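Local coordinates for protein kinectin 1 (Kinesin receptor) (Legionella pneumophila, PDB 4MU6) that is of unknown function but is the Legionella effector LegC3, represented here by its elongated, largely helical N-terminal coiled-coil domain, at residues D220-S223 against N229-I232; S113-E118 against N167-K172; Q20-E25 against Q268-K273; C8-L13 against S249-E254; R103-I108 against V181-K186. All coordinates share one frame; numbering follows the deposited sequence.

How the contacts relate
Five contacts are strung along an elongated, largely helical chain, with contacts 2 and 3 on opposite sides of its centre, about 114 Å apart between contact centres. Contacts 2 and 5 use helix 158-217, pairing it with the successive helices 108-127 and 43-105; contacts 3 and 4 join helix 10-22 to helix 227-273. Contact 1, near the middle, lies at the junction between helices 158-217 and 227-273. Contacts 3 and 5 are partly buried and mix apolar packing with one direct hydrogen bond, and in contact 3 a bridging water. The other three lie at the surface: contact 2 is polar and charged, contact 1 pairs one weak amide bond with a methyl contact, and contact 4 is essentially apolar.

Contact 1: residues D220-S223 against N229-I232; sequences DILS and NQSI
L222 and Q230 come together at the backbone level with their CA atoms 5.7 Å apart, L222 in a short 3-10 segment and Q230 in the first turn of helix 227-273. The setting is a helix-loop-helix junction, in which the loop after helix 158-217 folds against the start of the next long helix. Two side chains carry the contact. That of Q230 is stretched out past CG, and its chi3 of -1° turns NE2 away from CB, to the far end of the chain. From there NE2 donates to L222 O at 2.9 Å, but the N-H points well off the acceptor, at 128°, and the bond is weak. L225 O receives a second weak bond from the same NE2, which leaves the amide spread over two carbonyls of the connecting loop. L222 answers with a methyl: its CD2 lies 3.9 Å from Q230 CB, the two side chains meeting at a slant. L222 also touches L233 and L234, while the buried I221 turns to E69 and Y73 of helix 43-105, tying the loop to a third helix. N229 adds to this tie, its ND2 bonding to Q76 and E79 of that helix. Within the loop, S223 OG donates to D220 OD1 at 2.6 Å, meeting the syn lone pair of the carboxylate.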
# COMPACT_ATOMS: atom_id res chain seq x y z
N ASP A 220 -5.89 -9.08 0.20
CA ASP A 220 -6.67 -7.87 -0.10
C ASP A 220 -6.20 -6.67 0.72
O ASP A 220 -7.02 -5.92 1.23
CB ASP A 220 -8.18 -8.12 0.08
CG ASP A 220 -9.05 -6.92 -0.36
OD1 ASP A 220 -8.83 -6.38 -1.47
OD2 ASP A 220 -9.95 -6.52 0.41
N ILE A 221 -4.89 -6.50 0.84
CA ILE A 221 -4.37 -5.29 1.45
C ILE A 221 -4.88 -4.06 0.69
O ILE A 221 -5.21 -3.04 1.30
CB ILE A 221 -2.82 -5.24 1.50
CG1 ILE A 221 -2.32 -3.89 2.03
CG2 ILE A 221 -2.23 -5.46 0.11
CD1 ILE A 221 -2.70 -3.57 3.49
N LEU A 222 -4.98 -4.17 -0.63
CA LEU A 222 -5.23 -2.97 -1.45
C LEU A 222 -6.57 -2.31 -1.17
O LEU A 222 -6.66 -1.08 -1.26
CB LEU A 222 -5.05 -3.26 -2.95
CG LEU A 222 -3.59 -3.61 -3.32
CD1 LEU A 222 -3.49 -4.10 -4.76
CD2 LEU A 222 -2.69 -2.41 -3.08
N SER A 223 -7.59 -3.09 -0.80
CA SER A 223 -8.91 -2.51 -0.54
C SER A 223 -8.96 -1.77 0.80
O SER A 223 -9.93 -1.10 1.11
CB SER A 223 -10.04 -3.55 -0.63
OG SER A 223 -10.08 -4.19 -1.90
N ASN A 229 -2.74 5.68 -2.20
CA ASN A 229 -1.91 4.83 -1.34
C ASN A 229 -1.62 3.44 -1.91
O ASN A 229 -0.51 2.92 -1.74
CB ASN A 229 -2.46 4.77 0.09
CG ASN A 229 -2.20 6.05 0.86
OD1 ASN A 229 -1.18 6.70 0.66
ND2 ASN A 229 -3.13 6.43 1.74
N GLN A 230 -2.59 2.85 -2.60
CA GLN A 230 -2.37 1.61 -3.34
C GLN A 230 -1.18 1.76 -4.27
O GLN A 230 -0.38 0.84 -4.44
CB GLN A 230 -3.60 1.24 -4.17
CG GLN A 230 -4.86 0.99 -3.34
CD GLN A 230 -6.09 0.74 -4.20
OE1 GLN A 230 -6.03 0.77 -5.44
NE2 GLN A 230 -7.24 0.52 -3.55
N SER A 231 -1.08 2.95 -4.87
CA SER A 231 -0.04 3.27 -5.84
C SER A 231 1.34 3.27 -5.19
O SER A 231 2.30 2.69 -5.70
CB SER A 231 -0.31 4.64 -6.44
OG SER A 231 -0.33 4.56 -7.85
N ILE A 232 1.43 3.96 -4.05
CA ILE A 232 2.67 4.03 -3.31
C ILE A 232 3.08 2.63 -2.87
O ILE A 232 4.24 2.24 -3.03
CB ILE A 232 2.55 5.02 -2.14
CG1 ILE A 232 2.34 6.44 -2.70
CG2 ILE A 232 3.77 4.94 -1.25
CD1 ILE A 232 1.93 7.50 -1.70

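Contact 2: residues S113-E118 against N167-K172; sequences SEQQTE and NEREIK
Bends at chi2 in both partners, -58° in Q115 and -65° in R169, fold the two side chains into the gap between their helices, where they run nearly perpendicular. The amide oxygen then meets the guanidinium edge: R169 NH1 donates to Q115 OE1 at 2.8 Å with an N-H...O angle of 150°. The oxygen sits nearly in the guanidinium plane, yet the donor stands well above the plane of the amide carbonyl and uses neither lone pair. E118 comes over one face of the same guanidinium, its CB 3.5 Å from R169 CZ and above the centre of the group. The E118 carboxylate is stacked roughly parallel to the guanidinium; E118 OE1 lies 4.3 Å from R169 NH2, with no N-H aimed at it, and probably adds a longer-range attraction between opposite charges. These residues join helices 108-127 and 158-217, an almost antiparallel pair in the coiled-coil domain whose local axes approach to 9.6 Å. Q115 also leans on I173 and L176, and R169 on L119 and L122, which places the amide and guanidinium beside the apolar seam between the helices. Next to the polar pair, K172 supplies aliphatic packing, its CG reaching Q115 CD at 3.6 Å.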
# COMPACT_ATOMS: atom_id res chain seq x y z
N SER A 113 -43.17 41.69 9.18
CA SER A 113 -44.54 42.07 9.48
C SER A 113 -44.59 43.22 10.49
O SER A 113 -45.27 44.21 10.28
CB SER A 113 -45.32 40.86 10.00
OG SER A 113 -46.44 41.26 10.78
N GLU A 114 -43.84 43.07 11.58
CA GLU A 114 -43.69 44.09 12.61
C GLU A 114 -43.20 45.44 12.05
O GLU A 114 -43.79 46.49 12.32
CB GLU A 114 -42.71 43.62 13.70
CG GLU A 114 -43.25 42.58 14.66
CD GLU A 114 -42.18 42.05 15.62
OE1 GLU A 114 -40.98 42.11 15.27
OE2 GLU A 114 -42.53 41.57 16.73
N GLN A 115 -42.12 45.40 11.29
CA GLN A 115 -41.56 46.61 10.70
C GLN A 115 -42.57 47.27 9.77
O GLN A 115 -42.71 48.50 9.74
CB GLN A 115 -40.28 46.31 9.92
CG GLN A 115 -39.11 45.82 10.78
CD GLN A 115 -38.71 46.79 11.87
OE1 GLN A 115 -38.59 48.00 11.64
NE2 GLN A 115 -38.50 46.27 13.08
N GLN A 116 -43.27 46.44 8.99
CA GLN A 116 -44.21 46.95 8.00
C GLN A 116 -45.41 47.62 8.64
O GLN A 116 -45.90 48.63 8.16
CB GLN A 116 -44.64 45.84 7.05
CG GLN A 116 -43.65 45.65 5.92
CD GLN A 116 -43.92 44.42 5.11
OE1 GLN A 116 -44.70 43.56 5.52
NE2 GLN A 116 -43.28 44.32 3.95
N THR A 117 -45.86 47.04 9.74
CA THR A 117 -46.94 47.61 10.53
C THR A 117 -46.53 48.97 11.07
O THR A 117 -47.27 49.95 10.94
CB THR A 117 -47.29 46.67 11.68
OG1 THR A 117 -47.93 45.51 11.14
CG2 THR A 117 -48.20 47.35 12.69
N GLU A 118 -45.35 49.04 11.67
CA GLU A 118 -44.84 50.33 12.13
C GLU A 118 -44.65 51.29 10.96
O GLU A 118 -44.89 52.50 11.08
CB GLU A 118 -43.52 50.15 12.89
CG GLU A 118 -43.63 49.28 14.15
CD GLU A 118 -44.22 50.00 15.35
OE1 GLU A 118 -44.85 51.08 15.17
OE2 GLU A 118 -44.06 49.49 16.48
N ASN A 167 -37.43 56.23 6.60
CA ASN A 167 -36.22 55.77 5.95
C ASN A 167 -35.56 54.64 6.74
O ASN A 167 -35.13 53.65 6.16
CB ASN A 167 -35.22 56.90 5.71
CG ASN A 167 -34.02 56.45 4.89
OD1 ASN A 167 -34.15 56.13 3.71
ND2 ASN A 167 -32.85 56.41 5.52
N GLU A 168 -35.53 54.77 8.07
CA GLU A 168 -34.97 53.72 8.91
C GLU A 168 -35.78 52.42 8.83
O GLU A 168 -35.19 51.34 8.76
CB GLU A 168 -34.81 54.17 10.37
CG GLU A 168 -34.12 53.09 11.24
CD GLU A 168 -33.80 53.55 12.66
OE1 GLU A 168 -34.36 54.59 13.11
OE2 GLU A 168 -32.99 52.86 13.34
N ARG A 169 -37.11 52.52 8.82
CA ARG A 169 -37.95 51.33 8.71
C ARG A 169 -37.67 50.58 7.42
O ARG A 169 -37.57 49.34 7.41
CB ARG A 169 -39.44 51.67 8.78
CG ARG A 169 -39.91 52.17 10.13
CD ARG A 169 -39.80 51.10 11.20
NE ARG A 169 -40.17 51.61 12.52
CZ ARG A 169 -40.21 50.87 13.61
NH1 ARG A 169 -39.92 49.59 13.53
NH2 ARG A 169 -40.56 51.39 14.79
N GLU A 170 -37.55 51.33 6.32
CA GLU A 170 -37.36 50.72 5.00
C GLU A 170 -36.00 50.05 4.85
O GLU A 170 -35.89 49.00 4.20
CB GLU A 170 -37.54 51.77 3.89
CG GLU A 170 -38.96 52.29 3.77
CD GLU A 170 -39.17 53.10 2.49
OE1 GLU A 170 -38.61 54.22 2.38
OE2 GLU A 170 -39.91 52.61 1.60
N ILE A 171 -34.97 50.65 5.42
CA ILE A 171 -33.65 50.04 5.40
C ILE A 171 -33.68 48.75 6.23
O ILE A 171 -33.08 47.74 5.86
CB ILE A 171 -32.55 51.01 5.92
CG1 ILE A 171 -32.31 52.13 4.89
CG2 ILE A 171 -31.25 50.26 6.20
CD1 ILE A 171 -31.45 53.30 5.39
N LYS A 172 -34.40 48.79 7.35
CA LYS A 172 -34.47 47.63 8.22
C LYS A 172 -35.14 46.48 7.48
O LYS A 172 -34.69 45.34 7.54
CB LYS A 172 -35.18 47.95 9.53
CG LYS A 172 -35.38 46.75 10.46
CD LYS A 172 -34.06 46.02 10.76
CE LYS A 172 -34.28 44.94 11.80
NZ LYS A 172 -33.06 44.14 12.11

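Contact 3: residues Q20-E25 against Q268-K273; sequences QFLADE and QKYLNK
Y270 OH joins two polar groups at once: it donates to D24 O at 2.9 Å, in the plane of that carbonyl, and accepts a hydrogen bond from a water at 3.1 Å. The tyrosine thereby locks the end of helix 10-22 and the turn that follows it onto the last turns of helix 227-273, a helix-helix packing at one extremity of the elongated domain. The same water donates weakly to E25 O, bridging the hydroxyl to the next carbonyl along the turn; E25 O is also hydrogen-bonded to T277 OG1. With CG anti to the backbone nitrogen (chi1 173°), the ring of Y270 is carried from its helix to L22. There CD2 of L22 sits over one face in a CH-pi contact, 4.3 Å from the ring centroid and 16° off its normal, shifted toward the rim. CB of L22 adds an apolar contact of 3.9 Å to Y270 CD1. L22 is buried more widely, touching F263 and L267 of the partner helix, and L27 packs on both L22 and Y270. L271, on another side of the helix, reaches L286 and I290 of helix 280-294. D24 OD1 accepts from E26 N, an Asx turn that probably helps shape the turn presenting D24 O. Closest to the ring itself is another backbone carbonyl: L22 O lies 3.1 Å from Y270 CE1.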
# COMPACT_ATOMS: atom_id res chain seq x y z
N GLN A 20 25.42 -33.98 -0.77
CA GLN A 20 24.18 -34.74 -0.64
C GLN A 20 24.03 -35.73 -1.79
O GLN A 20 23.62 -36.87 -1.61
CB GLN A 20 22.98 -33.80 -0.54
CG GLN A 20 21.65 -34.53 -0.52
CD GLN A 20 21.56 -35.52 0.62
OE1 GLN A 20 22.11 -35.30 1.70
NE2 GLN A 20 20.88 -36.64 0.38
N PHE A 21 24.39 -35.27 -2.99
CA PHE A 21 24.34 -36.10 -4.18
C PHE A 21 25.34 -37.26 -4.07
O PHE A 21 25.01 -38.41 -4.36
CB PHE A 21 24.66 -35.23 -5.39
CG PHE A 21 24.68 -35.98 -6.71
CD1 PHE A 21 25.85 -36.56 -7.18
CD2 PHE A 21 23.54 -36.06 -7.49
CE1 PHE A 21 25.89 -37.21 -8.39
CE2 PHE A 21 23.57 -36.71 -8.70
CZ PHE A 21 24.74 -37.30 -9.15
N LEU A 22 26.56 -36.95 -3.63
CA LEU A 22 27.60 -37.96 -3.51
C LEU A 22 27.40 -38.87 -2.29
O LEU A 22 28.17 -39.80 -2.07
CB LEU A 22 29.00 -37.33 -3.52
CG LEU A 22 29.40 -36.72 -4.88
CD1 LEU A 22 30.68 -35.88 -4.80
CD2 LEU A 22 29.53 -37.80 -5.94
N ALA A 23 26.37 -38.61 -1.49
CA ALA A 23 26.01 -39.51 -0.40
C ALA A 23 25.45 -40.80 -0.98
O ALA A 23 25.39 -41.82 -0.30
CB ALA A 23 24.99 -38.87 0.52
N ASP A 24 25.05 -40.74 -2.24
CA ASP A 24 24.58 -41.90 -2.99
C ASP A 24 25.72 -42.93 -3.18
O ASP A 24 26.69 -42.69 -3.88
CB ASP A 24 24.04 -41.44 -4.35
CG ASP A 24 23.20 -42.49 -5.04
OD1 ASP A 24 23.49 -43.70 -4.90
OD2 ASP A 24 22.24 -42.10 -5.73
N GLU A 25 25.58 -44.08 -2.55
CA GLU A 25 26.63 -45.09 -2.59
C GLU A 25 26.45 -46.03 -3.78
O GLU A 25 27.16 -47.03 -3.92
CB GLU A 25 26.67 -45.84 -1.27
CG GLU A 25 26.76 -44.89 -0.07
CD GLU A 25 27.14 -45.59 1.22
OE1 GLU A 25 27.74 -46.69 1.16
OE2 GLU A 25 26.83 -45.05 2.30
N GLN A 268 36.56 -36.70 -6.23
CA GLN A 268 37.87 -37.24 -5.90
C GLN A 268 37.81 -37.77 -4.46
O GLN A 268 38.21 -38.92 -4.20
CB GLN A 268 38.96 -36.18 -6.08
CG GLN A 268 40.39 -36.68 -5.95
CD GLN A 268 40.87 -37.45 -7.18
OE1 GLN A 268 40.55 -38.63 -7.36
NE2 GLN A 268 41.67 -36.79 -8.02
N LYS A 269 37.28 -36.96 -3.55
CA LYS A 269 37.14 -37.38 -2.15
C LYS A 269 36.27 -38.62 -2.02
O LYS A 269 36.65 -39.57 -1.35
CB LYS A 269 36.57 -36.25 -1.29
CG LYS A 269 37.48 -35.04 -1.19
CD LYS A 269 36.74 -33.77 -0.82
CE LYS A 269 36.32 -33.75 0.65
NZ LYS A 269 35.52 -32.53 1.01
N TYR A 270 35.12 -38.59 -2.67
CA TYR A 270 34.21 -39.74 -2.73
C TYR A 270 34.92 -40.99 -3.24
O TYR A 270 34.68 -42.10 -2.76
CB TYR A 270 33.07 -39.38 -3.67
CG TYR A 270 32.10 -40.47 -4.01
CD1 TYR A 270 30.98 -40.70 -3.23
CD2 TYR A 270 32.26 -41.24 -5.17
CE1 TYR A 270 30.06 -41.68 -3.56
CE2 TYR A 270 31.34 -42.22 -5.51
CZ TYR A 270 30.24 -42.43 -4.69
OH TYR A 270 29.30 -43.39 -5.01
N LEU A 271 35.80 -40.81 -4.23
CA LEU A 271 36.51 -41.93 -4.82
C LEU A 271 37.62 -42.47 -3.93
O LEU A 271 38.21 -43.52 -4.21
CB LEU A 271 37.07 -41.54 -6.19
CG LEU A 271 36.05 -41.34 -7.33
CD1 LEU A 271 36.79 -41.10 -8.63
CD2 LEU A 271 35.12 -42.55 -7.45
N ASN A 272 37.91 -41.77 -2.84
CA ASN A 272 38.98 -42.17 -1.94
C ASN A 272 38.41 -42.68 -0.62
O ASN A 272 39.09 -43.38 0.13
CB ASN A 272 39.92 -40.99 -1.66
CG ASN A 272 40.77 -40.60 -2.86
OD1 ASN A 272 41.20 -41.44 -3.67
ND2 ASN A 272 41.06 -39.32 -2.97
N LYS A 273 37.16 -42.33 -0.33
CA LYS A 273 36.53 -42.67 0.94
C LYS A 273 36.05 -44.11 0.95
O LYS A 273 35.87 -44.69 2.02
CB LYS A 273 35.34 -41.75 1.19
CG LYS A 273 35.66 -40.34 1.63
CD LYS A 273 34.55 -39.36 1.19
CE LYS A 273 33.14 -39.93 1.43
NZ LYS A 273 32.07 -39.04 0.86
O HOH W 1 29.06 -46.16 -6.30

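Contact 4: residues C8-L13 against S249-E254; sequences CNIEEL and SDLIQE
I10 meets L251 methyl to methyl, I10 CD1 lying 3.9 Å from L251 CD2, the two side chains alongside each other but pointing opposite ways. CD1 also presses on the partner backbone, 3.4 Å from L251 O. The two branches of I10 have different partners. A chi1 of -164° turns the CG1 arm opposite the main-chain N and takes CD1 to L251, while CG2 goes to E254, 3.7 Å from the carboxylate oxygen OE2. E254 crosses I10 at a slant; no hydrogen bond links the segments, and the carboxylate meets I10 by van der Waals contact. C8 widens the apolar patch, with CB 4.3 Å from L251 CD1. The packing belongs to a helical bundle: helix 10-22 starts against helix 227-273, both heading in the same general direction along the domain, and helix 43-105 completes the group. L53 of that third helix touches both C8 and I252, whereas A255 and L262 extend the interface along helix 227-273 by meeting I10 and E11. Further from the interface, the first turn, where I10 sits, is capped by N9, which probably helps to fix it. N9 OD1 accepts from E12 N at 3.1 Å in a nearly straight bond (166°), although the donor lies well above the plane of the amide carbonyl. N9 O accepts from L13 N at 3.1 Å, the first backbone bond of the helix.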
# COMPACT_ATOMS: atom_id res chain seq x y z
N CYS A 8 23.23 -15.62 1.38
CA CYS A 8 23.62 -16.87 0.75
C CYS A 8 25.10 -16.90 0.39
O CYS A 8 25.58 -16.07 -0.39
CB CYS A 8 22.78 -17.14 -0.50
SG CYS A 8 23.01 -18.79 -1.24
N ASN A 9 25.82 -17.84 0.98
CA ASN A 9 27.17 -18.19 0.56
C ASN A 9 27.02 -19.19 -0.57
O ASN A 9 26.75 -20.35 -0.32
CB ASN A 9 27.92 -18.85 1.71
CG ASN A 9 29.39 -19.08 1.40
OD1 ASN A 9 29.77 -19.50 0.30
ND2 ASN A 9 30.24 -18.80 2.38
N ILE A 10 27.18 -18.75 -1.81
CA ILE A 10 26.85 -19.61 -2.94
C ILE A 10 27.73 -20.87 -3.02
O ILE A 10 27.26 -21.95 -3.39
CB ILE A 10 26.83 -18.82 -4.28
CG1 ILE A 10 26.12 -19.61 -5.37
CG2 ILE A 10 28.22 -18.43 -4.69
CD1 ILE A 10 24.62 -19.71 -5.15
N GLU A 11 29.00 -20.73 -2.65
CA GLU A 11 29.94 -21.85 -2.69
C GLU A 11 29.55 -22.92 -1.69
O GLU A 11 29.55 -24.12 -1.99
CB GLU A 11 31.36 -21.36 -2.41
CG GLU A 11 32.41 -22.45 -2.51
CD GLU A 11 33.83 -21.91 -2.47
OE1 GLU A 11 34.09 -20.86 -3.11
OE2 GLU A 11 34.68 -22.54 -1.81
N GLU A 12 29.21 -22.49 -0.49
CA GLU A 12 28.79 -23.41 0.56
C GLU A 12 27.47 -24.11 0.22
O GLU A 12 27.25 -25.26 0.59
CB GLU A 12 28.68 -22.64 1.87
CG GLU A 12 28.52 -23.48 3.10
CD GLU A 12 28.44 -22.63 4.34
OE1 GLU A 12 28.94 -21.49 4.30
OE2 GLU A 12 27.88 -23.10 5.36
N LEU A 13 26.58 -23.41 -0.49
CA LEU A 13 25.31 -24.02 -0.87
C LEU A 13 25.52 -25.13 -1.90
O LEU A 13 25.00 -26.24 -1.76
CB LEU A 13 24.33 -22.98 -1.42
CG LEU A 13 22.97 -23.51 -1.89
CD1 LEU A 13 22.25 -24.18 -0.75
CD2 LEU A 13 22.12 -22.40 -2.45
N SER A 249 18.35 -14.60 -9.92
CA SER A 249 18.93 -14.98 -11.21
C SER A 249 20.46 -14.97 -11.19
O SER A 249 21.09 -15.83 -11.81
CB SER A 249 18.42 -14.08 -12.33
OG SER A 249 17.29 -14.67 -12.94
N ASP A 250 21.04 -14.01 -10.48
CA ASP A 250 22.51 -13.89 -10.43
C ASP A 250 23.13 -15.02 -9.61
O ASP A 250 24.18 -15.54 -9.96
CB ASP A 250 22.93 -12.54 -9.82
CG ASP A 250 22.66 -11.38 -10.75
OD1 ASP A 250 22.36 -11.61 -11.94
OD2 ASP A 250 22.76 -10.22 -10.28
N LEU A 251 22.47 -15.36 -8.51
CA LEU A 251 22.91 -16.45 -7.64
C LEU A 251 22.84 -17.80 -8.36
O LEU A 251 23.72 -18.65 -8.22
CB LEU A 251 22.08 -16.46 -6.36
CG LEU A 251 22.54 -15.46 -5.30
CD1 LEU A 251 21.54 -15.35 -4.15
CD2 LEU A 251 23.93 -15.85 -4.78
N ILE A 252 21.78 -17.98 -9.14
CA ILE A 252 21.68 -19.18 -9.94
C ILE A 252 22.81 -19.25 -10.97
O ILE A 252 23.46 -20.29 -11.13
CB ILE A 252 20.30 -19.30 -10.60
CG1 ILE A 252 19.24 -19.54 -9.52
CG2 ILE A 252 20.28 -20.45 -11.61
CD1 ILE A 252 17.85 -19.16 -9.93
N GLN A 253 23.07 -18.13 -11.65
CA GLN A 253 24.15 -18.10 -12.63
C GLN A 253 25.50 -18.36 -11.97
O GLN A 253 26.33 -19.06 -12.54
CB GLN A 253 24.17 -16.77 -13.39
CG GLN A 253 25.28 -16.67 -14.42
CD GLN A 253 25.26 -17.83 -15.41
OE1 GLN A 253 24.20 -18.38 -15.72
NE2 GLN A 253 26.43 -18.20 -15.92
N GLU A 254 25.72 -17.80 -10.79
CA GLU A 254 26.96 -18.04 -10.05
C GLU A 254 27.14 -19.52 -9.70
O GLU A 254 28.20 -20.12 -9.97
CB GLU A 254 26.97 -17.22 -8.76
CG GLU A 254 28.35 -16.73 -8.38
CD GLU A 254 28.32 -15.61 -7.34
OE1 GLU A 254 27.31 -14.87 -7.29
OE2 GLU A 254 29.31 -15.48 -6.58

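Contact 5: residues R103-I108 against V181-K186; sequences RELNHI and VNNKIK
N183 and L105 bury the most surface here, joining the end of helix 43-105 to helix 158-217, the antiparallel helix beside it in the coiled-coil domain. Their side chains lie flank to flank, running oppositely, with N183 CB 3.9 Å from L105 CG, so the aliphatic root of the asparagine packs on the leucine while its amide reaches on to E104. N183 ND2 donates to E104 OE1 at 3.0 Å and nearly straight (166°). A chi1 of -179° sends E104 straight out, and it comes in crosswise to N183. The amide, buried in this seam, is held at both ends, for Q179 NE2 donates to N183 OD1; that probably fixes its rotation. L187 and E180 also touch L105, and L101, one turn before L105, meets N183. K184 adds its aliphatic stem, K184 CG standing 4.0 Å from L105 CD1. The acceptor E104 OE1 lies in the amide plane of N183, whereas ND2 approaches from above the carboxylate plane.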
# COMPACT_ATOMS: atom_id res chain seq x y z
N ARG A 103 -33.26 29.15 13.30
CA ARG A 103 -33.99 29.87 14.32
C ARG A 103 -34.21 31.30 13.85
O ARG A 103 -35.31 31.84 13.98
CB ARG A 103 -33.22 29.82 15.65
CG ARG A 103 -33.84 30.63 16.78
CD ARG A 103 -33.04 30.46 18.07
NE ARG A 103 -32.96 29.05 18.45
CZ ARG A 103 -31.83 28.36 18.57
NH1 ARG A 103 -30.65 28.94 18.37
NH2 ARG A 103 -31.88 27.09 18.92
N GLU A 104 -33.20 31.91 13.24
CA GLU A 104 -33.37 33.27 12.72
C GLU A 104 -34.38 33.34 11.57
O GLU A 104 -35.28 34.20 11.56
CB GLU A 104 -32.03 33.87 12.29
CG GLU A 104 -32.15 35.29 11.77
CD GLU A 104 -30.81 36.00 11.70
OE1 GLU A 104 -29.79 35.32 11.44
OE2 GLU A 104 -30.78 37.23 11.94
N LEU A 105 -34.25 32.42 10.62
CA LEU A 105 -35.16 32.34 9.48
C LEU A 105 -36.63 32.23 9.88
O LEU A 105 -37.49 32.86 9.26
CB LEU A 105 -34.80 31.15 8.60
CG LEU A 105 -33.87 31.37 7.42
CD1 LEU A 105 -33.75 30.09 6.63
CD2 LEU A 105 -34.37 32.49 6.52
N ASN A 106 -36.91 31.42 10.89
CA ASN A 106 -38.30 31.26 11.36
C ASN A 106 -38.84 32.52 12.03
O ASN A 106 -40.04 32.61 12.31
CB ASN A 106 -38.42 30.07 12.32
CG ASN A 106 -38.06 28.76 11.66
OD1 ASN A 106 -38.26 28.57 10.46
ND2 ASN A 106 -37.50 27.84 12.44
N HIS A 107 -37.97 33.49 12.30
CA HIS A 107 -38.41 34.72 12.95
C HIS A 107 -38.48 35.92 12.01
O HIS A 107 -39.16 36.91 12.29
CB HIS A 107 -37.53 35.04 14.16
CG HIS A 107 -38.02 36.21 14.96
ND1 HIS A 107 -39.33 36.33 15.38
CD2 HIS A 107 -37.37 37.32 15.41
CE1 HIS A 107 -39.47 37.46 16.06
NE2 HIS A 107 -38.30 38.08 16.09
N ILE A 108 -37.79 35.84 10.87
CA ILE A 108 -37.75 36.95 9.91
C ILE A 108 -39.13 37.43 9.36
O ILE A 108 -39.36 38.63 9.29
CB ILE A 108 -36.73 36.67 8.78
CG1 ILE A 108 -35.33 36.58 9.37
CG2 ILE A 108 -36.79 37.75 7.72
CD1 ILE A 108 -34.24 36.35 8.35
N VAL A 181 -32.32 35.71 2.48
CA VAL A 181 -31.69 35.00 1.38
C VAL A 181 -30.26 34.53 1.76
O VAL A 181 -29.85 33.44 1.38
CB VAL A 181 -31.67 35.85 0.10
CG1 VAL A 181 -31.25 37.25 0.43
CG2 VAL A 181 -30.75 35.25 -0.94
N ASN A 182 -29.53 35.34 2.52
CA ASN A 182 -28.20 34.94 2.99
C ASN A 182 -28.20 33.71 3.89
O ASN A 182 -27.34 32.83 3.76
CB ASN A 182 -27.48 36.09 3.68
CG ASN A 182 -26.93 37.08 2.70
OD1 ASN A 182 -26.81 36.77 1.51
ND2 ASN A 182 -26.59 38.28 3.16
N ASN A 183 -29.14 33.66 4.82
CA ASN A 183 -29.27 32.48 5.66
C ASN A 183 -29.65 31.27 4.82
O ASN A 183 -29.20 30.16 5.07
CB ASN A 183 -30.25 32.70 6.80
CG ASN A 183 -29.70 33.64 7.85
OD1 ASN A 183 -28.70 34.31 7.62
ND2 ASN A 183 -30.37 33.69 9.01
N LYS A 184 -30.45 31.48 3.78
CA LYS A 184 -30.78 30.36 2.92
C LYS A 184 -29.56 29.85 2.16
O LYS A 184 -29.39 28.64 2.04
CB LYS A 184 -31.94 30.68 1.99
CG LYS A 184 -33.29 30.39 2.64
CD LYS A 184 -34.40 30.37 1.61
CE LYS A 184 -35.03 31.72 1.47
NZ LYS A 184 -36.03 31.73 0.36
N ILE A 185 -28.72 30.75 1.67
CA ILE A 185 -27.49 30.35 1.00
C ILE A 185 -26.59 29.55 1.96
O ILE A 185 -26.04 28.51 1.58
CB ILE A 185 -26.74 31.56 0.41
CG1 ILE A 185 -27.53 32.11 -0.78
CG2 ILE A 185 -25.31 31.21 -0.01
CD1 ILE A 185 -27.13 33.51 -1.22
N LYS A 186 -26.49 30.00 3.20
CA LYS A 186 -25.62 29.34 4.18
C LYS A 186 -26.18 27.98 4.55
O LYS A 186 -25.45 27.09 4.96
CB LYS A 186 -25.48 30.21 5.44
CG LYS A 186 -24.41 31.28 5.38
CD LYS A 186 -24.67 32.35 6.42
CE LYS A 186 -23.58 33.43 6.41
NZ LYS A 186 -24.03 34.63 7.19